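Long-range contacts in virulence protein vsdE (Salmonella enterica, PDB 5LQ7), which acts as a cysteine hydrolase effector that suppresses host immune responses and contributes to Salmonella virulence: residues K36-I41 with S96-S101; I47-N52 with R90-S95. The protein carries 5 engineered substitutions. One frame throughout, in Å; residues are numbered along the deposited sequence.

Contact 1. Residues K36-I41 with S96-S101. Engineered in segment 36-41: Ser40 (natural residue Cys).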
loop_
_atom_site.group_PDB
_atom_site.type_symbol
_atom_site.label_atom_id
_atom_site.label_comp_id
_atom_site.label_asym_id
_atom_site.label_seq_id
_atom_site.Cartn_x
_atom_site.Cartn_y
_atom_site.Cartn_z
ATOM N N LYS A 36 3.855 -2.998 -15.601
ATOM C CA LYS A 36 4.075 -4.300 -16.166
ATOM C C LYS A 36 5.495 -4.793 -15.914
ATOM O O LYS A 36 5.702 -5.926 -15.567
ATOM C CB LYS A 36 3.781 -4.291 -17.673
ATOM C CG LYS A 36 3.950 -5.662 -18.316
ATOM C CD LYS A 36 3.529 -5.650 -19.771
ATOM C CE LYS A 36 3.787 -7.007 -20.396
ATOM N NZ LYS A 36 3.486 -7.051 -21.869
ATOM N N ASP A 37 6.457 -3.927 -16.115
ATOM C CA ASP A 37 7.861 -4.296 -15.962
ATOM C C ASP A 37 8.220 -4.553 -14.497
ATOM O O ASP A 37 9.031 -5.437 -14.178
ATOM C CB ASP A 37 8.719 -3.177 -16.533
ATOM C CG ASP A 37 8.639 -3.112 -18.069
ATOM O OD1 ASP A 37 8.279 -4.130 -18.721
ATOM O OD2 ASP A 37 8.913 -2.024 -18.595
ATOM N N ALA A 38 7.615 -3.788 -13.612
ATOM C CA ALA A 38 7.849 -3.941 -12.191
ATOM C C ALA A 38 7.180 -5.143 -11.544
ATOM O O ALA A 38 7.717 -5.764 -10.619
ATOM C CB ALA A 38 7.456 -2.689 -11.456
ATOM N N LEU A 39 5.998 -5.485 -12.005
ATOM C CA LEU A 39 5.137 -6.356 -11.246
ATOM C C LEU A 39 5.422 -7.815 -11.489
ATOM O O LEU A 39 5.545 -8.215 -12.641
ATOM C CB LEU A 39 3.687 -6.024 -11.616
ATOM C CG LEU A 39 2.573 -6.655 -10.804
ATOM C CD1 LEU A 39 2.575 -6.054 -9.427
ATOM C CD2 LEU A 39 1.245 -6.386 -11.447
ATOM N N SER A 40 5.523 -8.606 -10.418
ATOM C CA SER A 40 5.512 -10.079 -10.505
ATOM C C SER A 40 4.247 -10.628 -9.854
ATOM O O SER A 40 3.791 -10.135 -8.806
ATOM C CB SER A 40 6.722 -10.680 -9.781
ATOM O OG SER A 40 7.898 -10.389 -10.501
ATOM N N ILE A 41 3.667 -11.649 -10.472
ATOM C CA ILE A 41 2.483 -12.324 -9.983
ATOM C C ILE A 41 2.836 -13.772 -9.681
ATOM O O ILE A 41 3.140 -14.547 -10.595
ATOM C CB ILE A 41 1.375 -12.248 -11.037
ATOM C CG1 ILE A 41 1.052 -10.786 -11.367
ATOM C CG2 ILE A 41 0.126 -13.003 -10.598
ATOM C CD1 ILE A 41 -0.014 -10.582 -12.429
ATOM N N SER A 96 6.990 -6.231 -6.365
ATOM C CA SER A 96 7.590 -5.270 -7.296
ATOM C C SER A 96 9.117 -5.358 -7.320
ATOM O O SER A 96 9.753 -5.437 -6.305
ATOM C CB SER A 96 7.173 -3.850 -6.941
ATOM O OG SER A 96 7.940 -2.932 -7.732
ATOM N N LYS A 97 9.661 -5.294 -8.538
ATOM C CA LYS A 97 11.171 -5.190 -8.763
ATOM C C LYS A 97 11.442 -3.914 -9.516
ATOM O O LYS A 97 12.429 -3.795 -10.247
ATOM C CB LYS A 97 11.646 -6.430 -9.526
ATOM C CG LYS A 97 10.829 -6.698 -10.774
ATOM C CD LYS A 97 11.299 -7.908 -11.564
ATOM C CE LYS A 97 10.541 -8.040 -12.881
ATOM N NZ LYS A 97 9.045 -8.075 -12.671
ATOM N N ASN A 98 10.560 -2.935 -9.337
ATOM C CA ASN A 98 10.607 -1.643 -10.037
ATOM C C ASN A 98 11.972 -0.910 -9.980
ATOM O O ASN A 98 12.492 -0.613 -8.901
ATOM C CB ASN A 98 9.538 -0.714 -9.393
ATOM C CG ASN A 98 9.215 0.508 -10.229
ATOM O OD1 ASN A 98 9.671 0.650 -11.380
ATOM N ND2 ASN A 98 8.396 1.413 -9.657
ATOM N N THR A 99 12.516 -0.585 -11.153
ATOM C CA THR A 99 13.765 0.185 -11.224
ATOM C C THR A 99 13.505 1.633 -11.614
ATOM O O THR A 99 14.437 2.435 -11.700
ATOM C CB THR A 99 14.746 -0.420 -12.288
ATOM O OG1 THR A 99 14.087 -0.528 -13.547
ATOM C CG2 THR A 99 15.236 -1.805 -11.866
ATOM N N ALA A 100 12.241 1.978 -11.844
ATOM C CA ALA A 100 11.862 3.348 -12.246
ATOM C C ALA A 100 11.847 4.313 -11.039
ATOM O O ALA A 100 12.131 3.939 -9.878
ATOM C CB ALA A 100 10.495 3.305 -12.955
ATOM N N SER A 101 11.526 5.576 -11.311
ATOM C CA SER A 101 11.560 6.623 -10.305
ATOM C C SER A 101 10.648 6.316 -9.115
ATOM O O SER A 101 9.484 5.892 -9.294
ATOM C CB SER A 101 11.175 7.952 -10.894
ATOM O OG SER A 101 11.179 8.961 -9.906
#

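Contact 2. Residues I47-N52 with R90-S95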
loop_
_atom_site.group_PDB
_atom_site.type_symbol
_atom_site.label_atom_id
_atom_site.label_comp_id
_atom_site.label_asym_id
_atom_site.label_seq_id
_atom_site.Cartn_x
_atom_site.Cartn_y
_atom_site.Cartn_z
ATOM N N ILE A 47 -0.009 -22.260 1.184
ATOM C CA ILE A 47 -0.675 -22.008 2.442
ATOM C C ILE A 47 -0.974 -20.495 2.573
ATOM O O ILE A 47 -0.103 -19.664 2.351
ATOM C CB ILE A 47 0.172 -22.507 3.644
ATOM C CG1 ILE A 47 0.466 -24.020 3.505
ATOM C CG2 ILE A 47 -0.546 -22.241 4.961
ATOM C CD1 ILE A 47 1.546 -24.503 4.474
ATOM N N LEU A 48 -2.222 -20.172 2.873
ATOM C CA LEU A 48 -2.624 -18.806 3.125
ATOM C C LEU A 48 -2.104 -18.303 4.464
ATOM O O LEU A 48 -1.893 -19.073 5.418
ATOM C CB LEU A 48 -4.178 -18.682 3.110
ATOM C CG LEU A 48 -4.855 -18.892 1.741
ATOM C CD1 LEU A 48 -6.367 -18.866 1.892
ATOM C CD2 LEU A 48 -4.411 -17.846 0.746
ATOM N N TYR A 49 -1.931 -16.985 4.560
ATOM C CA TYR A 49 -1.838 -16.362 5.840
ATOM C C TYR A 49 -3.150 -16.582 6.599
ATOM O O TYR A 49 -4.213 -16.658 5.972
ATOM C CB TYR A 49 -1.544 -14.865 5.703
ATOM C CG TYR A 49 -0.171 -14.584 5.271
ATOM C CD1 TYR A 49 0.867 -14.512 6.212
ATOM C CD2 TYR A 49 0.140 -14.387 3.923
ATOM C CE1 TYR A 49 2.181 -14.228 5.815
ATOM C CE2 TYR A 49 1.440 -14.105 3.523
ATOM C CZ TYR A 49 2.447 -14.033 4.465
ATOM O OH TYR A 49 3.773 -13.795 4.094
ATOM N N PRO A 50 -3.092 -16.581 7.946
ATOM C CA PRO A 50 -4.290 -16.731 8.764
ATOM C C PRO A 50 -5.313 -15.617 8.592
ATOM O O PRO A 50 -4.954 -14.492 8.226
ATOM C CB PRO A 50 -3.730 -16.730 10.196
ATOM C CG PRO A 50 -2.328 -17.053 10.082
ATOM C CD PRO A 50 -1.888 -16.446 8.778
ATOM N N GLN A 51 -6.562 -15.885 8.925
ATOM C CA GLN A 51 -7.605 -14.904 8.814
ATOM C C GLN A 51 -7.326 -13.774 9.791
ATOM O O GLN A 51 -7.475 -12.593 9.469
ATOM C CB GLN A 51 -8.998 -15.549 9.057
ATOM C CG GLN A 51 -10.033 -15.183 7.993
ATOM C CD GLN A 51 -9.537 -15.464 6.566
ATOM O OE1 GLN A 51 -9.061 -16.561 6.272
ATOM N NE2 GLN A 51 -9.604 -14.458 5.696
ATOM N N ASN A 52 -6.909 -14.141 10.993
ATOM C CA ASN A 52 -6.519 -13.156 11.983
ATOM C C ASN A 52 -5.012 -12.969 11.934
ATOM O O ASN A 52 -4.245 -13.810 12.383
ATOM C CB ASN A 52 -6.985 -13.564 13.372
ATOM C CG ASN A 52 -6.809 -12.427 14.391
ATOM O OD1 ASN A 52 -7.325 -11.340 14.204
ATOM N ND2 ASN A 52 -6.042 -12.674 15.421
ATOM N N ARG A 90 -4.956 -12.644 1.588
ATOM C CA ARG A 90 -4.175 -13.397 2.543
ATOM C C ARG A 90 -3.114 -14.251 1.915
ATOM O O ARG A 90 -2.858 -15.407 2.346
ATOM C CB ARG A 90 -5.118 -14.243 3.448
ATOM C CG ARG A 90 -5.996 -13.414 4.353
ATOM C CD ARG A 90 -5.158 -12.716 5.412
ATOM N NE ARG A 90 -5.941 -12.234 6.532
ATOM C CZ ARG A 90 -6.483 -11.025 6.624
ATOM N NH1 ARG A 90 -6.402 -10.151 5.620
ATOM N NH2 ARG A 90 -7.112 -10.676 7.718
ATOM N N GLN A 91 -2.432 -13.707 0.908
ATOM C CA GLN A 91 -1.405 -14.435 0.195
ATOM C C GLN A 91 -0.376 -13.515 -0.441
ATOM O O GLN A 91 -0.718 -12.407 -0.889
ATOM C CB GLN A 91 -2.020 -15.342 -0.912
ATOM C CG GLN A 91 -1.008 -16.293 -1.526
ATOM C CD GLN A 91 -0.253 -17.188 -0.486
ATOM O OE1 GLN A 91 0.731 -16.778 0.167
ATOM N NE2 GLN A 91 -0.747 -18.417 -0.307
ATOM N N ASP A 92 0.846 -13.994 -0.509
ATOM C CA ASP A 92 1.945 -13.294 -1.165
ATOM C C ASP A 92 1.821 -13.529 -2.657
ATOM O O ASP A 92 2.361 -14.486 -3.172
ATOM C CB ASP A 92 3.284 -13.790 -0.627
ATOM C CG ASP A 92 3.572 -13.350 0.812
ATOM O OD1 ASP A 92 3.123 -12.273 1.223
ATOM O OD2 ASP A 92 4.302 -14.067 1.534
ATOM N N ILE A 93 1.069 -12.670 -3.343
ATOM C CA ILE A 93 0.827 -12.808 -4.785
ATOM C C ILE A 93 1.629 -11.785 -5.591
ATOM O O ILE A 93 2.387 -12.157 -6.463
ATOM C CB ILE A 93 -0.654 -12.709 -5.113
ATOM C CG1 ILE A 93 -1.417 -13.815 -4.365
ATOM C CG2 ILE A 93 -0.889 -12.746 -6.624
ATOM C CD1 ILE A 93 -2.895 -13.739 -4.498
ATOM N N LEU A 94 1.382 -10.509 -5.324
ATOM C CA LEU A 94 2.050 -9.408 -6.055
ATOM C C LEU A 94 3.321 -8.912 -5.379
ATOM O O LEU A 94 3.427 -8.825 -4.146
ATOM C CB LEU A 94 1.063 -8.253 -6.175
ATOM C CG LEU A 94 -0.282 -8.505 -6.825
ATOM C CD1 LEU A 94 -1.106 -7.210 -6.906
ATOM C CD2 LEU A 94 -0.098 -9.107 -8.205
ATOM N N SER A 95 4.325 -8.605 -6.183
ATOM C CA SER A 95 5.521 -8.002 -5.677
ATOM C C SER A 95 6.086 -7.105 -6.767
ATOM O O SER A 95 5.658 -7.187 -7.935
ATOM C CB SER A 95 6.545 -9.040 -5.246
ATOM O OG SER A 95 6.917 -9.846 -6.336
#

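Contact 1. Residues K36-I41 with S96-S101
The backbone oxygen of Ala38, in the last turn of helix 29-38, is gripped from several directions by Ser96 and Lys97. Lys97 N donates the main hydrogen bond to Ala38 O, 2.9 Å long and fairly straight at 165°. Ser96 CA adds a CA-H...O contact to Ala38 O at 3.4 Å, and Lys97 NZ reaches the same oxygen weakly. The lysine chain runs extended from CB and turns only at its last torsion (chi4 -55°), which brings the ammonium back over the helix end. There Lys97 NZ gives a 3.0 Å hydrogen bond to Asp37 O, coming from above the carbonyl plane, and a weak one to OG of the engineered Ser40. The positive charge thus meets backbone carbonyls at a helix C-terminus, where the helix dipole would probably favour it. Beside this polar cluster, Ala38 CB packs on Asn98 CB at 3.5 Å, with Leu78 of helix 76-89 also against the alanine. An ST turn, Asn98 N to Ser96 OG (3.1 Å), and an Asx turn, Ala100 N to Asn98 OD1, shape the chain beyond. Leu39 and Ser96 form a non-hydrogen-bonded pair of a two-stranded antiparallel sheet, in which strand 39-41 follows directly on helix 29-38.

Contact 2. Residues I47-N52 with R90-S95
Arg90 reaches across with both its backbone and its side chain: its carbonyl accepts from Tyr49, while its guanidinium holds two successive carbonyls, those of Pro50 and Gln51. It occupies the positive-phi position of a Schellman motif that ends helix 76-89, so the contact ties a helix C-terminus to the loop leading into helix 55-65. The arginine chain bends at chi2 (-68°) and brings the guanidinium edge alongside the loop backbone. Arg90 NE donates to Pro50 O at 3.0 Å, and Arg90 NH2 makes the shorter bond, 2.6 Å and nearly straight at 166°, to Gln51 O. Both oxygens lie in the guanidinium plane, which fixes the rotation of the group; NH1 is taken up by Ile87 O of the preceding helix. The Gln51 amide is almost parallel to the guanidinium, but its nearest approach is NE2 of Gln51 to the aliphatic CG of Arg90, a packing contact and no hydrogen bond.

Tyr49 N is 2.9 Å from Arg90 O, and the ring presents its edge to the backbone of Arg90 and to Asp92, with Gln60 and Met61 of helix 55-65 also touching it. Leu48 CD2 packs against Gln91 CB at 3.8 Å. Gln91 uses both ends of its amide: Gln91 NE2 gives a 3.0 Å hydrogen bond to Ile47 O from above that carbonyl's plane, while OE1 accepts from Asp92 N on a lone pair. At the far end of the ring, Tyr49 OH donates to Asp92 OD2 at 2.6 Å, meeting the carboxylate on its syn side but tilted out of the carboxylate plane, with the ring and carboxylate planes 73° apart.

How the contacts relate
Contacts 1 and 2 both use the chain at strand 94-96: residues 90-95 lead into and begin the strand, and residues 96-101 take over its last residue and the loop that follows. They meet in the small sheet with strand 39-41, where Ser40 N lies 2.9 Å from Ser95 O, a probable hydrogen bond, and Ile41 CG1 packs on Leu94 CD2 at 3.8 Å. Each contact involves a helix C-terminus, but in contact 1 the helix end supplies carbonyl acceptors to a lysine, whereas in contact 2 the residue closing the helix supplies the guanidinium. Both are partly buried. Contact 2 buries more surface, 432 against 268 Å², yet has more exposed residues and relies more on side-chain hydrogen bonds.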